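Local atomic coordinates of titin (Homo sapiens, PDB entry 6H4L), a protein that spans half the muscle sarcomere as a giant modular kinase-bearing filament, this immunoglobulin-like domain (M4) being one link of its M-band segment. Residues A[8-13]-A[31-36]. Sequence-based numbering, arbitrary orientation.
Sequences APRITL and NVQSKP
Arg10 and Gln33 show how an antiparallel pair is tied twice, through backbone and side chains. Their peptides exchange two hydrogen bonds, Arg10 N to Gln33 O (2.9 Å) and Gln33 N to Arg10 O. Gln33 rises on the face it shares with Arg10: CB lies against Arg10 CG and NE, CG approaches Thr12 CG2, CD rests on that methyl at 3.4 Å and NE2 lies beside it. At the tip, Gln33 OE1 takes a nearly straight hydrogen bond from Arg10 NE (2.7 Å, 168° at the hydrogen) and a weak one from NH2. The donor lies in the carbonyl plane and OE1 near the guanidinium plane, the groups turned 75° apart. With CG between backbone N and carbonyl carbon (chi1 51°) and an extended chain, Arg10 brings NE to this oxygen. Asn31 ND2 donates to Thr12 OG1 (2.8 Å), while Asn31 O receives Thr12 N and Asn31 N reaches Leu13 O. On the face of Val32 and Ile11, Val32 CG2 packs against Pro9 CB (3.8 Å), both touching Cys83 of the facing sheet. Thr12 and Leu13 opposite Asn31 make a classic beta bulge in the pairing of an edge strand with its neighbour in the I-set immunoglobulin sandwich.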
ATOM      1  N   ALA A   8       4.461 -17.965   3.258  1.00 22.72           N
ATOM      2  CA  ALA A   8       4.903 -16.591   3.063  1.00 19.65           C
ATOM      3  C   ALA A   8       3.849 -15.777   2.313  1.00 18.70           C
ATOM      4  O   ALA A   8       3.104 -16.302   1.481  1.00 22.45           O
ATOM      5  CB  ALA A   8       6.211 -16.568   2.303  1.00 22.42           C
ATOM      6  N   PRO A   9       3.808 -14.476   2.588  1.00 20.30           N
ATOM      7  CA  PRO A   9       2.841 -13.654   1.865  1.00 18.61           C
ATOM      8  C   PRO A   9       3.083 -13.714   0.355  1.00 18.39           C
ATOM      9  O   PRO A   9       4.239 -13.736  -0.091  1.00 20.28           O
ATOM     10  CB  PRO A   9       3.154 -12.244   2.379  1.00 17.52           C
ATOM     11  CG  PRO A   9       3.765 -12.459   3.735  1.00 18.84           C
ATOM     12  CD  PRO A   9       4.598 -13.702   3.565  1.00 20.56           C
ATOM     13  N   ARG A  10       2.004 -13.739  -0.417  1.00 19.73           N
ATOM     14  CA  ARG A  10       2.089 -13.653  -1.867  1.00 21.48           C
ATOM     15  C   ARG A  10       1.054 -12.637  -2.341  1.00 21.87           C
ATOM     16  O   ARG A  10      -0.104 -12.652  -1.909  1.00 20.87           O
ATOM     17  CB  ARG A  10       1.865 -15.016  -2.521  1.00 30.88           C
ATOM     18  CG  ARG A  10       0.631 -15.714  -2.050  1.00 30.44           C
ATOM     19  CD  ARG A  10       0.670 -17.218  -2.382  1.00 37.51           C
ATOM     20  NE  ARG A  10      -0.570 -17.844  -1.947  1.00 37.64           N
ATOM     21  CZ  ARG A  10      -0.656 -19.006  -1.316  1.00 38.45           C
ATOM     22  NH1 ARG A  10       0.438 -19.711  -1.047  1.00 36.91           N
ATOM     23  NH2 ARG A  10      -1.847 -19.462  -0.961  1.00 42.32           N
ATOM     24  N   ILE A  11       1.485 -11.738  -3.209  1.00 19.60           N
ATOM     25  CA  ILE A  11       0.601 -10.687  -3.681  1.00 18.64           C
ATOM     26  C   ILE A  11      -0.043 -11.153  -4.971  1.00 21.59           C
ATOM     27  O   ILE A  11       0.649 -11.469  -5.941  1.00 28.38           O
ATOM     28  CB  ILE A  11       1.375  -9.377  -3.862  1.00 20.75           C
ATOM     29  CG1 ILE A  11       1.898  -8.913  -2.494  1.00 20.91           C
ATOM     30  CG2 ILE A  11       0.485  -8.302  -4.534  1.00 22.99           C
ATOM     31  CD1 ILE A  11       2.834  -7.725  -2.529  1.00 26.05           C
ATOM     32  N   THR A  12      -1.371 -11.226  -4.959  1.00 20.25           N
ATOM     33  CA  THR A  12      -2.122 -11.738  -6.104  1.00 22.56           C
ATOM     34  C   THR A  12      -2.773 -10.653  -6.970  1.00 24.70           C
ATOM     35  O   THR A  12      -3.186 -10.924  -8.100  1.00 27.90           O
ATOM     36  CB  THR A  12      -3.216 -12.728  -5.666  1.00 26.41           C
ATOM     37  OG1 THR A  12      -4.197 -12.037  -4.884  1.00 28.70           O
ATOM     38  CG2 THR A  12      -2.615 -13.888  -4.867  1.00 28.05           C
ATOM     39  N   LEU A  13      -2.898  -9.444  -6.429  1.00 21.85           N
ATOM     40  CA  LEU A  13      -3.375  -8.294  -7.193  1.00 24.47           C
ATOM     41  C   LEU A  13      -2.467  -7.134  -6.836  1.00 20.80           C
ATOM     42  O   LEU A  13      -2.344  -6.775  -5.658  1.00 22.17           O
ATOM     43  CB  LEU A  13      -4.815  -7.912  -6.834  1.00 22.13           C
ATOM     44  CG  LEU A  13      -5.234  -6.579  -7.475  1.00 26.90           C
ATOM     45  CD1 LEU A  13      -5.428  -6.763  -8.971  1.00 31.55           C
ATOM     46  CD2 LEU A  13      -6.478  -6.010  -6.823  1.00 34.23           C
ATOM     47  N   ASN A  31      -3.916  -7.035  -3.107  1.00 17.67           N
ATOM     48  CA  ASN A  31      -4.415  -8.173  -2.369  1.00 20.72           C
ATOM     49  C   ASN A  31      -3.276  -9.123  -2.056  1.00 19.95           C
ATOM     50  O   ASN A  31      -2.496  -9.459  -2.949  1.00 18.10           O
ATOM     51  CB  ASN A  31      -5.445  -8.930  -3.199  1.00 19.10           C
ATOM     52  CG  ASN A  31      -6.134 -10.008  -2.406  1.00 21.33           C
ATOM     53  OD1 ASN A  31      -7.027  -9.742  -1.608  1.00 22.83           O
ATOM     54  ND2 ASN A  31      -5.714 -11.243  -2.620  1.00 24.90           N
ATOM     55  N   VAL A  32      -3.171  -9.509  -0.789  1.00 17.18           N
ATOM     56  CA  VAL A  32      -2.111 -10.426  -0.348  1.00 18.73           C
ATOM     57  C   VAL A  32      -2.751 -11.667   0.261  1.00 18.97           C
ATOM     58  O   VAL A  32      -3.777 -11.586   0.947  1.00 19.21           O
ATOM     59  CB  VAL A  32      -1.155  -9.736   0.666  1.00 21.16           C
ATOM     60  CG1 VAL A  32      -1.900  -9.365   1.947  1.00 21.51           C
ATOM     61  CG2 VAL A  32       0.082 -10.606   0.956  1.00 18.52           C
ATOM     62  N   GLN A  33      -2.146 -12.832  -0.011  1.00 17.64           N
ATOM     63  CA  GLN A  33      -2.526 -14.080   0.623  1.00 18.45           C
ATOM     64  C   GLN A  33      -1.408 -14.416   1.592  1.00 17.70           C
ATOM     65  O   GLN A  33      -0.244 -14.495   1.197  1.00 21.62           O
ATOM     66  CB  GLN A  33      -2.652 -15.188  -0.422  1.00 21.21           C
ATOM     67  CG  GLN A  33      -3.779 -14.944  -1.435  1.00 22.06           C
ATOM     68  CD  GLN A  33      -3.849 -16.019  -2.515  1.00 26.20           C
ATOM     69  OE1 GLN A  33      -2.891 -16.768  -2.734  1.00 29.47           O
ATOM     70  NE2 GLN A  33      -4.993 -16.093  -3.203  1.00 27.99           N
ATOM     71  N   SER A  34      -1.747 -14.559   2.865  1.00 18.76           N
ATOM     72  CA  SER A  34      -0.722 -14.730   3.899  1.00 19.33           C
ATOM     73  C   SER A  34      -1.284 -15.536   5.057  1.00 25.79           C
ATOM     74  O   SER A  34      -2.397 -15.288   5.499  1.00 27.24           O
ATOM     75  CB  SER A  34      -0.257 -13.343   4.392  1.00 20.12           C
ATOM     76  OG  SER A  34       0.758 -13.429   5.370  1.00 23.68           O
ATOM     77  N   LYS A  35      -0.534 -16.527   5.528  1.00 23.47           N
ATOM     78  CA  LYS A  35      -0.938 -17.275   6.716  1.00 26.37           C
ATOM     79  C   LYS A  35       0.297 -17.631   7.541  1.00 23.43           C
ATOM     80  O   LYS A  35       1.151 -18.366   7.082  1.00 24.07           O
ATOM     81  CB  LYS A  35      -1.685 -18.558   6.321  1.00 26.76           C
ATOM     82  CG  LYS A  35      -2.228 -19.319   7.508  1.00 27.57           C
ATOM     83  CD  LYS A  35      -2.842 -20.655   7.080  1.00 31.02           C
ATOM     84  CE  LYS A  35      -3.364 -21.417   8.284  1.00 39.51           C
ATOM     85  NZ  LYS A  35      -4.068 -22.670   7.879  1.00 48.15           N
ATOM     86  N   PRO A  36       0.406 -17.099   8.771  1.00 24.61           N
ATOM     87  CA  PRO A  36      -0.533 -16.180   9.418  1.00 27.77           C
ATOM     88  C   PRO A  36      -0.614 -14.819   8.735  1.00 24.28           C
ATOM     89  O   PRO A  36       0.176 -14.502   7.843  1.00 21.99           O
ATOM     90  CB  PRO A  36       0.051 -16.005  10.825  1.00 31.20           C
ATOM     91  CG  PRO A  36       1.473 -16.398  10.718  1.00 33.52           C
ATOM     92  CD  PRO A  36       1.539 -17.441   9.648  1.00 27.50           C
TER